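Local coordinates for ulvan Lyase-PL25 (Pseudoalteromonas sp. PLSV, PDB 5UAM), which cleaves ulvan, the sulfated cell-wall polysaccharide of green seaweeds, as a beta-propeller lyase of polysaccharide lyase family 25, at residues N36-H48 with F413-D425. Sequence-based numbering, arbitrary orientation.
Sequences NPLAIVQHPAGIH and FAISAFIKDAIPD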
# COMPACT_ATOMS: atom_id res chain seq x y z
N ASN A 36 -1.15 -8.55 -10.17
CA ASN A 36 -1.94 -7.86 -9.15
C ASN A 36 -1.88 -6.39 -9.50
O ASN A 36 -0.83 -5.75 -9.30
CB ASN A 36 -1.35 -8.07 -7.75
CG ASN A 36 -1.42 -9.46 -7.28
OD1 ASN A 36 -2.26 -10.26 -7.71
ND2 ASN A 36 -0.51 -9.81 -6.38
N PRO A 37 -2.93 -5.78 -10.05
CA PRO A 37 -2.77 -4.41 -10.56
C PRO A 37 -2.77 -3.33 -9.50
O PRO A 37 -2.43 -2.19 -9.82
CB PRO A 37 -3.96 -4.23 -11.50
CG PRO A 37 -4.32 -5.60 -11.92
CD PRO A 37 -4.05 -6.47 -10.71
N LEU A 38 -3.14 -3.69 -8.27
CA LEU A 38 -3.32 -2.78 -7.15
C LEU A 38 -2.94 -3.51 -5.88
O LEU A 38 -3.01 -4.74 -5.81
CB LEU A 38 -4.80 -2.42 -7.00
CG LEU A 38 -5.50 -1.75 -8.17
CD1 LEU A 38 -7.00 -1.82 -7.96
CD2 LEU A 38 -5.04 -0.32 -8.30
N ALA A 39 -2.61 -2.73 -4.83
CA ALA A 39 -2.41 -3.27 -3.49
C ALA A 39 -2.49 -2.11 -2.50
O ALA A 39 -2.20 -0.97 -2.85
CB ALA A 39 -1.05 -3.96 -3.33
N ILE A 40 -2.79 -2.43 -1.25
CA ILE A 40 -2.91 -1.40 -0.22
C ILE A 40 -1.57 -0.74 0.05
O ILE A 40 -1.53 0.44 0.40
CB ILE A 40 -3.57 -2.02 1.02
CG1 ILE A 40 -5.08 -2.16 0.75
CG2 ILE A 40 -3.34 -1.16 2.26
CD1 ILE A 40 -5.80 -3.03 1.71
N VAL A 41 -0.45 -1.46 -0.11
CA VAL A 41 0.84 -0.87 0.27
C VAL A 41 1.30 0.22 -0.71
O VAL A 41 1.94 1.19 -0.28
CB VAL A 41 1.91 -1.95 0.48
CG1 VAL A 41 2.29 -2.63 -0.79
CG2 VAL A 41 3.14 -1.32 1.17
N GLN A 42 1.02 0.09 -2.01
CA GLN A 42 1.37 1.14 -2.97
C GLN A 42 0.25 2.15 -2.95
O GLN A 42 -0.76 1.99 -3.64
CB GLN A 42 1.60 0.61 -4.38
CG GLN A 42 2.93 -0.10 -4.58
CD GLN A 42 2.89 -1.59 -4.32
OE1 GLN A 42 1.83 -2.21 -4.07
NE2 GLN A 42 4.06 -2.20 -4.38
N HIS A 43 0.43 3.21 -2.17
CA HIS A 43 -0.65 4.17 -1.97
C HIS A 43 -0.08 5.57 -1.84
O HIS A 43 1.06 5.76 -1.37
CB HIS A 43 -1.44 3.82 -0.70
CG HIS A 43 -0.70 4.10 0.56
ND1 HIS A 43 -0.91 5.23 1.31
CD2 HIS A 43 0.33 3.45 1.14
CE1 HIS A 43 -0.07 5.24 2.33
NE2 HIS A 43 0.70 4.18 2.24
N PRO A 44 -0.85 6.59 -2.23
CA PRO A 44 -2.16 6.45 -2.89
C PRO A 44 -2.08 5.84 -4.27
O PRO A 44 -1.15 6.13 -5.04
CB PRO A 44 -2.63 7.91 -3.04
CG PRO A 44 -1.77 8.73 -2.17
CD PRO A 44 -0.47 7.99 -2.02
N ALA A 45 -3.04 4.98 -4.59
CA ALA A 45 -3.24 4.59 -5.97
C ALA A 45 -4.10 5.58 -6.72
O ALA A 45 -4.02 5.67 -7.95
CB ALA A 45 -3.86 3.18 -6.04
N GLY A 46 -4.94 6.32 -6.01
CA GLY A 46 -5.77 7.35 -6.62
C GLY A 46 -5.94 8.50 -5.65
O GLY A 46 -5.79 8.35 -4.44
N ILE A 47 -6.30 9.65 -6.22
CA ILE A 47 -6.40 10.92 -5.50
C ILE A 47 -7.55 11.70 -6.09
O ILE A 47 -7.68 11.81 -7.31
CB ILE A 47 -5.11 11.76 -5.64
CG1 ILE A 47 -3.91 10.97 -5.12
CG2 ILE A 47 -5.29 13.10 -4.95
CD1 ILE A 47 -2.58 11.69 -5.29
N HIS A 48 -8.39 12.27 -5.23
CA HIS A 48 -9.45 13.17 -5.67
C HIS A 48 -9.02 14.62 -5.44
O HIS A 48 -8.57 14.97 -4.35
CB HIS A 48 -10.74 12.92 -4.90
CG HIS A 48 -11.87 13.77 -5.36
ND1 HIS A 48 -12.63 13.45 -6.46
CD2 HIS A 48 -12.33 14.96 -4.92
CE1 HIS A 48 -13.54 14.39 -6.65
NE2 HIS A 48 -13.38 15.32 -5.72
N PHE A 413 -10.34 -10.35 -6.05
CA PHE A 413 -10.08 -8.92 -6.16
C PHE A 413 -8.74 -8.55 -5.55
O PHE A 413 -8.38 -9.02 -4.47
CB PHE A 413 -11.14 -8.07 -5.44
CG PHE A 413 -12.53 -8.11 -6.05
CD1 PHE A 413 -12.71 -8.26 -7.42
CD2 PHE A 413 -13.64 -7.94 -5.26
CE1 PHE A 413 -13.97 -8.26 -7.98
CE2 PHE A 413 -14.93 -7.98 -5.80
CZ PHE A 413 -15.10 -8.11 -7.17
N ALA A 414 -8.03 -7.68 -6.24
CA ALA A 414 -6.97 -6.87 -5.65
C ALA A 414 -7.55 -5.49 -5.42
O ALA A 414 -8.29 -4.99 -6.28
CB ALA A 414 -5.78 -6.79 -6.61
N ILE A 415 -7.20 -4.86 -4.30
CA ILE A 415 -7.75 -3.55 -3.96
C ILE A 415 -6.65 -2.56 -3.62
O ILE A 415 -5.55 -2.92 -3.19
CB ILE A 415 -8.77 -3.61 -2.81
CG1 ILE A 415 -8.20 -4.30 -1.57
CG2 ILE A 415 -10.03 -4.35 -3.31
CD1 ILE A 415 -9.06 -4.07 -0.32
N SER A 416 -6.96 -1.28 -3.82
CA SER A 416 -6.13 -0.19 -3.32
C SER A 416 -6.53 0.19 -1.90
O SER A 416 -7.58 -0.20 -1.38
CB SER A 416 -6.30 1.06 -4.19
OG SER A 416 -7.59 1.64 -4.05
N ALA A 417 -5.68 1.00 -1.28
CA ALA A 417 -6.11 1.76 -0.12
C ALA A 417 -7.18 2.76 -0.54
O ALA A 417 -7.34 3.07 -1.73
CB ALA A 417 -4.92 2.50 0.50
N PHE A 418 -7.91 3.30 0.44
CA PHE A 418 -8.85 4.35 0.11
C PHE A 418 -8.16 5.50 -0.60
O PHE A 418 -7.05 5.91 -0.22
CB PHE A 418 -9.56 4.86 1.36
CG PHE A 418 -10.63 3.95 1.89
CD1 PHE A 418 -11.72 3.61 1.12
CD2 PHE A 418 -10.59 3.48 3.21
CE1 PHE A 418 -12.72 2.80 1.62
CE2 PHE A 418 -11.58 2.66 3.70
CZ PHE A 418 -12.65 2.33 2.91
N ILE A 419 -8.85 6.04 -1.60
CA ILE A 419 -8.38 7.17 -2.39
C ILE A 419 -8.20 8.39 -1.51
O ILE A 419 -9.01 8.70 -0.62
CB ILE A 419 -9.41 7.41 -3.50
CG1 ILE A 419 -9.22 6.27 -4.51
CG2 ILE A 419 -9.29 8.78 -4.15
CD1 ILE A 419 -10.23 6.24 -5.56
N LYS A 420 -7.10 9.11 -1.76
CA LYS A 420 -6.81 10.32 -1.00
C LYS A 420 -7.89 11.36 -1.24
O LYS A 420 -8.21 11.70 -2.37
CB LYS A 420 -5.44 10.89 -1.38
CG LYS A 420 -5.11 12.25 -0.72
CD LYS A 420 -3.75 12.77 -1.09
CE LYS A 420 -3.55 14.22 -0.63
NZ LYS A 420 -3.71 14.36 0.83
N ASP A 421 -8.45 11.90 -0.15
CA ASP A 421 -9.48 12.92 -0.23
C ASP A 421 -10.71 12.43 -1.00
O ASP A 421 -11.42 13.23 -1.63
CB ASP A 421 -8.93 14.22 -0.79
CG ASP A 421 -7.91 14.85 0.13
OD1 ASP A 421 -8.07 14.77 1.38
OD2 ASP A 421 -6.92 15.42 -0.37
N ALA A 422 -10.98 11.13 -0.92
CA ALA A 422 -12.09 10.56 -1.67
C ALA A 422 -13.41 11.23 -1.32
O ALA A 422 -13.66 11.64 -0.18
CB ALA A 422 -12.21 9.09 -1.34
N ILE A 423 -14.27 11.30 -2.33
CA ILE A 423 -15.68 11.65 -2.16
C ILE A 423 -16.48 10.35 -2.17
O ILE A 423 -15.97 9.31 -2.62
CB ILE A 423 -16.15 12.66 -3.22
CG1 ILE A 423 -15.96 12.12 -4.65
CG2 ILE A 423 -15.41 13.97 -3.03
CD1 ILE A 423 -16.66 12.96 -5.69
N PRO A 424 -17.73 10.38 -1.71
CA PRO A 424 -18.46 9.11 -1.53
C PRO A 424 -18.57 8.27 -2.78
O PRO A 424 -18.55 7.03 -2.68
CB PRO A 424 -19.83 9.57 -1.01
CG PRO A 424 -19.53 10.86 -0.28
CD PRO A 424 -18.42 11.51 -1.09
N ASP A 425 -18.66 8.88 -3.97
CA ASP A 425 -18.82 8.09 -5.18
C ASP A 425 -17.56 7.38 -5.65
O ASP A 425 -17.66 6.49 -6.50
CB ASP A 425 -19.30 8.99 -6.34
CG ASP A 425 -20.78 9.32 -6.25
OD1 ASP A 425 -21.48 8.77 -5.36
OD2 ASP A 425 -21.25 10.13 -7.08
O HOH W 1 -3.28 1.54 -2.73
O HOH W 2 -5.36 4.90 -2.91
O HOH W 3 -6.48 15.89 -2.93
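Ile423 lies over one face of the His48 imidazole, its CG2 3.9 Å from the ring centroid and 23° off the normal, a CH-pi contact displaced toward the rim; Asp421 O approaches the same ring obliquely. The other imidazole, His43, has Val41 C in plane at its edge and stacks on Trp224; NE2 is hydrogen-bonded to Gln166 OE1, and His43 meets 413-425 through CB alone, 3.9 Å from Ala417 CB. With CG anti to the backbone N (chi1 -177°), the His48 ring extends to Ile423, while ND1 hydrogen-bonds Thr53. Replacing His48 by alanine would probably take the CH-pi cover from Ile423 and deprive the Thr53 hydroxyl of this partner. Backbone pairing is confined to one bridge, Ile47 with Lys420, just past strand 412-415: His48 N donates almost straight to Lys420 O (2.9 Å, 177°), and Lys420 N to Gly46 O at 3.1 Å. Ala45 CB meets Ser416 CB at 3.7 Å. Strand 412-415 shares its blade with N-terminal strand 30-33, whereas 46-49 begins the next, so the contact joins two blades where the ring closes. Beyond the bridge, one water links Ala39 O, Gln42 O and Ala417 N, another Ala45 N and Ala417 O; cohesion of this largely buried seam thus rests on water-bridged backbone and apolar packing.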